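Local structure of cytosolic malate dehydrogenase (Trichomonas vaginalis, 4UUO) at residues N273-P287 with V298-L312. The protein probably catalyses the NAD-dependent interconversion of L-malate and oxaloacetate. Numbering follows the deposited sequence.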
# COMPACT_ATOMS: atom_id res chain seq x y z
N ASN A 273 -9.15 -37.19 -4.55
CA ASN A 273 -9.17 -37.51 -5.98
C ASN A 273 -7.77 -37.63 -6.57
O ASN A 273 -7.56 -38.37 -7.53
CB ASN A 273 -9.98 -36.44 -6.72
CG ASN A 273 -9.96 -36.63 -8.23
OD1 ASN A 273 -9.14 -36.03 -8.93
ND2 ASN A 273 -10.86 -37.47 -8.74
N GLU A 274 -6.81 -36.91 -5.99
CA GLU A 274 -5.42 -36.88 -6.48
C GLU A 274 -5.34 -36.59 -7.97
O GLU A 274 -4.94 -37.45 -8.75
CB GLU A 274 -4.71 -38.20 -6.17
CG GLU A 274 -4.39 -38.42 -4.70
CD GLU A 274 -3.54 -39.66 -4.47
OE1 GLU A 274 -3.01 -40.22 -5.45
OE2 GLU A 274 -3.39 -40.07 -3.29
N PRO A 275 -5.72 -35.36 -8.37
CA PRO A 275 -5.72 -35.03 -9.80
C PRO A 275 -4.32 -35.15 -10.39
O PRO A 275 -3.34 -34.93 -9.67
CB PRO A 275 -6.21 -33.58 -9.83
CG PRO A 275 -6.85 -33.34 -8.48
CD PRO A 275 -6.08 -34.21 -7.53
N TYR A 276 -4.23 -35.53 -11.66
CA TYR A 276 -2.96 -35.61 -12.39
C TYR A 276 -1.94 -36.53 -11.71
O TYR A 276 -0.73 -36.41 -11.95
CB TYR A 276 -2.36 -34.21 -12.56
CG TYR A 276 -3.32 -33.23 -13.19
CD1 TYR A 276 -3.52 -33.21 -14.57
CD2 TYR A 276 -4.05 -32.33 -12.42
CE1 TYR A 276 -4.40 -32.32 -15.16
CE2 TYR A 276 -4.93 -31.43 -13.00
CZ TYR A 276 -5.10 -31.44 -14.37
OH TYR A 276 -5.98 -30.56 -14.96
N GLY A 277 -2.42 -37.46 -10.88
CA GLY A 277 -1.56 -38.41 -10.20
C GLY A 277 -0.68 -37.77 -9.14
O GLY A 277 0.29 -38.38 -8.68
N ILE A 278 -1.01 -36.54 -8.76
CA ILE A 278 -0.29 -35.87 -7.68
C ILE A 278 -0.71 -36.50 -6.36
O ILE A 278 -1.86 -36.38 -5.94
CB ILE A 278 -0.55 -34.36 -7.66
CG1 ILE A 278 0.08 -33.70 -8.89
CG2 ILE A 278 0.01 -33.73 -6.39
CD1 ILE A 278 1.56 -33.99 -9.06
N LYS A 279 0.24 -37.18 -5.72
CA LYS A 279 -0.04 -37.96 -4.52
C LYS A 279 -0.46 -37.07 -3.35
O LYS A 279 0.10 -35.99 -3.13
CB LYS A 279 1.19 -38.80 -4.14
CG LYS A 279 1.61 -39.77 -5.24
CD LYS A 279 3.07 -40.18 -5.15
CE LYS A 279 3.42 -41.20 -6.23
NZ LYS A 279 4.87 -41.58 -6.25
N GLN A 280 -1.48 -37.53 -2.62
CA GLN A 280 -1.99 -36.83 -1.46
C GLN A 280 -0.91 -36.77 -0.38
O GLN A 280 0.02 -37.57 -0.40
CB GLN A 280 -3.25 -37.53 -0.92
CG GLN A 280 -4.05 -36.72 0.10
CD GLN A 280 -5.32 -37.42 0.55
OE1 GLN A 280 -5.57 -38.58 0.20
NE2 GLN A 280 -6.13 -36.72 1.34
N GLY A 281 -1.01 -35.81 0.53
CA GLY A 281 -0.05 -35.72 1.61
C GLY A 281 0.89 -34.54 1.55
O GLY A 281 1.78 -34.41 2.39
N THR A 282 0.72 -33.68 0.54
CA THR A 282 1.44 -32.41 0.48
C THR A 282 0.48 -31.27 0.17
O THR A 282 -0.66 -31.49 -0.23
CB THR A 282 2.57 -32.42 -0.58
OG1 THR A 282 2.01 -32.63 -1.88
CG2 THR A 282 3.61 -33.50 -0.28
N ILE A 283 0.96 -30.04 0.38
CA ILE A 283 0.24 -28.85 -0.06
C ILE A 283 0.73 -28.48 -1.46
O ILE A 283 1.84 -27.97 -1.63
CB ILE A 283 0.43 -27.68 0.92
CG1 ILE A 283 0.14 -28.13 2.35
CG2 ILE A 283 -0.46 -26.51 0.54
CD1 ILE A 283 -1.26 -28.68 2.53
N PHE A 284 -0.10 -28.77 -2.47
CA PHE A 284 0.30 -28.69 -3.87
C PHE A 284 -0.48 -27.61 -4.61
O PHE A 284 -1.69 -27.47 -4.42
CB PHE A 284 0.08 -30.06 -4.55
CG PHE A 284 0.87 -30.26 -5.81
CD1 PHE A 284 0.37 -29.85 -7.04
CD2 PHE A 284 2.11 -30.88 -5.78
CE1 PHE A 284 1.09 -30.04 -8.20
CE2 PHE A 284 2.84 -31.08 -6.93
CZ PHE A 284 2.33 -30.66 -8.14
N SER A 285 0.20 -26.84 -5.46
CA SER A 285 -0.45 -25.77 -6.20
C SER A 285 -1.12 -26.31 -7.46
O SER A 285 -0.49 -27.02 -8.25
CB SER A 285 0.55 -24.67 -6.56
OG SER A 285 -0.09 -23.56 -7.19
N PHE A 286 -2.39 -25.96 -7.65
CA PHE A 286 -3.17 -26.40 -8.81
C PHE A 286 -3.80 -25.23 -9.54
O PHE A 286 -4.02 -24.17 -8.96
CB PHE A 286 -4.28 -27.37 -8.38
CG PHE A 286 -3.78 -28.69 -7.88
CD1 PHE A 286 -3.59 -29.74 -8.76
CD2 PHE A 286 -3.53 -28.88 -6.53
CE1 PHE A 286 -3.13 -30.97 -8.29
CE2 PHE A 286 -3.08 -30.10 -6.06
CZ PHE A 286 -2.88 -31.15 -6.94
N PRO A 287 -4.11 -25.42 -10.84
CA PRO A 287 -5.05 -24.51 -11.49
C PRO A 287 -6.44 -24.78 -10.93
O PRO A 287 -6.96 -25.89 -11.07
CB PRO A 287 -4.95 -24.90 -12.97
CG PRO A 287 -4.49 -26.31 -12.97
CD PRO A 287 -3.60 -26.45 -11.75
N VAL A 298 -10.28 -27.97 -8.12
CA VAL A 298 -9.15 -28.18 -9.02
C VAL A 298 -9.63 -28.39 -10.46
O VAL A 298 -10.50 -29.23 -10.71
CB VAL A 298 -8.31 -29.41 -8.59
CG1 VAL A 298 -7.23 -29.72 -9.63
CG2 VAL A 298 -7.69 -29.19 -7.22
N VAL A 299 -9.06 -27.63 -11.39
CA VAL A 299 -9.31 -27.86 -12.82
C VAL A 299 -8.71 -29.22 -13.21
O VAL A 299 -7.49 -29.36 -13.29
CB VAL A 299 -8.70 -26.73 -13.68
CG1 VAL A 299 -8.80 -27.07 -15.16
CG2 VAL A 299 -9.39 -25.40 -13.38
N GLU A 300 -9.57 -30.21 -13.44
CA GLU A 300 -9.14 -31.61 -13.49
C GLU A 300 -8.77 -32.18 -14.86
O GLU A 300 -7.91 -33.07 -14.95
CB GLU A 300 -10.23 -32.51 -12.88
CG GLU A 300 -10.25 -32.54 -11.36
CD GLU A 300 -11.25 -33.54 -10.82
OE1 GLU A 300 -11.89 -34.24 -11.63
OE2 GLU A 300 -11.41 -33.62 -9.58
N GLY A 301 -9.42 -31.71 -15.92
CA GLY A 301 -9.21 -32.30 -17.23
C GLY A 301 -8.38 -31.46 -18.18
O GLY A 301 -8.93 -30.79 -19.06
N LEU A 302 -7.06 -31.49 -18.02
CA LEU A 302 -6.17 -30.69 -18.86
C LEU A 302 -5.15 -31.56 -19.59
O LEU A 302 -4.83 -32.67 -19.15
CB LEU A 302 -5.44 -29.63 -18.02
CG LEU A 302 -6.22 -28.41 -17.51
CD1 LEU A 302 -5.34 -27.53 -16.64
CD2 LEU A 302 -6.79 -27.61 -18.66
N GLU A 303 -4.66 -31.06 -20.72
CA GLU A 303 -3.62 -31.74 -21.48
C GLU A 303 -2.24 -31.23 -21.08
O GLU A 303 -1.87 -30.09 -21.38
CB GLU A 303 -3.84 -31.54 -22.99
CG GLU A 303 -5.16 -32.06 -23.51
CD GLU A 303 -5.25 -33.58 -23.48
OE1 GLU A 303 -4.18 -34.24 -23.47
OE2 GLU A 303 -6.38 -34.11 -23.48
N LEU A 304 -1.48 -32.09 -20.40
CA LEU A 304 -0.14 -31.73 -19.96
C LEU A 304 0.91 -32.36 -20.86
O LEU A 304 0.90 -33.57 -21.08
CB LEU A 304 0.09 -32.15 -18.51
CG LEU A 304 -0.92 -31.68 -17.47
CD1 LEU A 304 -0.44 -32.07 -16.09
CD2 LEU A 304 -1.15 -30.18 -17.56
N ASN A 305 1.82 -31.54 -21.39
CA ASN A 305 2.90 -32.05 -22.22
C ASN A 305 4.02 -32.66 -21.36
O ASN A 305 3.95 -32.64 -20.13
CB ASN A 305 3.46 -30.95 -23.12
CG ASN A 305 3.62 -29.63 -22.40
OD1 ASN A 305 4.66 -29.35 -21.81
ND2 ASN A 305 2.58 -28.80 -22.45
N ASP A 306 5.03 -33.20 -22.03
CA ASP A 306 6.12 -33.88 -21.34
C ASP A 306 6.94 -32.93 -20.49
O ASP A 306 7.63 -33.35 -19.56
CB ASP A 306 7.03 -34.59 -22.36
CG ASP A 306 6.32 -35.72 -23.09
OD1 ASP A 306 5.07 -35.72 -23.13
OD2 ASP A 306 7.01 -36.61 -23.63
N TRP A 307 6.88 -31.64 -20.81
CA TRP A 307 7.57 -30.63 -20.00
C TRP A 307 6.82 -30.44 -18.69
O TRP A 307 7.40 -30.54 -17.62
CB TRP A 307 7.69 -29.31 -20.75
CG TRP A 307 8.45 -28.25 -19.98
CD1 TRP A 307 9.80 -28.17 -19.81
CD2 TRP A 307 7.89 -27.13 -19.27
NE1 TRP A 307 10.12 -27.07 -19.05
CE2 TRP A 307 8.97 -26.42 -18.70
CE3 TRP A 307 6.58 -26.67 -19.07
CZ2 TRP A 307 8.78 -25.26 -17.94
CZ3 TRP A 307 6.40 -25.52 -18.31
CH2 TRP A 307 7.49 -24.83 -17.76
N VAL A 308 5.52 -30.16 -18.79
CA VAL A 308 4.69 -29.92 -17.62
C VAL A 308 4.71 -31.10 -16.65
O VAL A 308 4.92 -30.92 -15.45
CB VAL A 308 3.23 -29.61 -18.02
CG1 VAL A 308 2.37 -29.42 -16.79
CG2 VAL A 308 3.18 -28.38 -18.90
N LYS A 309 4.52 -32.30 -17.19
CA LYS A 309 4.52 -33.52 -16.38
C LYS A 309 5.86 -33.75 -15.68
O LYS A 309 5.90 -34.08 -14.49
CB LYS A 309 4.15 -34.73 -17.25
CG LYS A 309 2.70 -34.75 -17.72
CD LYS A 309 2.44 -35.88 -18.71
CE LYS A 309 0.96 -35.95 -19.09
NZ LYS A 309 0.67 -36.95 -20.18
N GLY A 310 6.96 -33.57 -16.41
CA GLY A 310 8.28 -33.76 -15.84
C GLY A 310 8.58 -32.74 -14.77
O GLY A 310 9.33 -33.00 -13.83
N ARG A 311 7.98 -31.56 -14.92
CA ARG A 311 8.11 -30.47 -13.95
C ARG A 311 7.28 -30.73 -12.70
O ARG A 311 7.58 -30.22 -11.62
CB ARG A 311 7.71 -29.14 -14.59
CG ARG A 311 8.73 -28.54 -15.54
CD ARG A 311 10.06 -28.29 -14.84
NE ARG A 311 10.79 -27.16 -15.42
CZ ARG A 311 10.72 -25.91 -14.97
NH1 ARG A 311 9.96 -25.61 -13.92
NH2 ARG A 311 11.43 -24.95 -15.56
N LEU A 312 6.22 -31.53 -12.85
CA LEU A 312 5.36 -31.90 -11.74
C LEU A 312 6.01 -32.93 -10.84
O LEU A 312 5.83 -32.92 -9.62
CB LEU A 312 4.03 -32.45 -12.25
CG LEU A 312 3.05 -31.45 -12.84
CD1 LEU A 312 1.89 -32.18 -13.49
CD2 LEU A 312 2.55 -30.54 -11.74
O HOH W 1 -6.49 -35.16 -13.43
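Tyr-276 points its hydroxyl at the backbone of the loop 299-305, and Tyr-276 OH donates to Val-299 O at 2.6 Å. The contact lies in the alpha/beta C-terminal domain of the lactate/malate dehydrogenase fold. It joins the loop before strand 283-290, and the first half of that strand, to the end of strand 296-298 and the chain entering helix 306-329. Tyr-276 CG stands anti to its carbonyl carbon (chi1 -53°), which swings the ring toward that chain. Val-299 O meets the ring at its edge, and the donor is tilted 29° from the carbonyl plane. A water sits over the centre of one ring face; it accepts from Tyr-276 N and donates to Glu-300 O. Leu-304 crosses the tyrosine at about a right angle, with Leu-304 CD1 3.6 Å from Tyr-276 CD1. Trp-182 of strand 176-182 adds an edge-to-face ring contact.

Val-298 CG1 touches Pro-275 CG at 3.8 Å and Phe-286 CD1 at 3.7 Å; its CG2 packs on Phe-286 CB and CG. Next to it, Val-299 N donates to Pro-287 O at 2.7 Å, in the carbonyl plane. This bond continues the antiparallel pairing of the two strands. At the helix, Leu-312 reaches the edge of the Phe-284 ring, while Ile-278 CG2 sits over one face, toward its rim. The Leu-312 CD2 methyl lies in the ring plane, 3.6 Å from Phe-284 CZ.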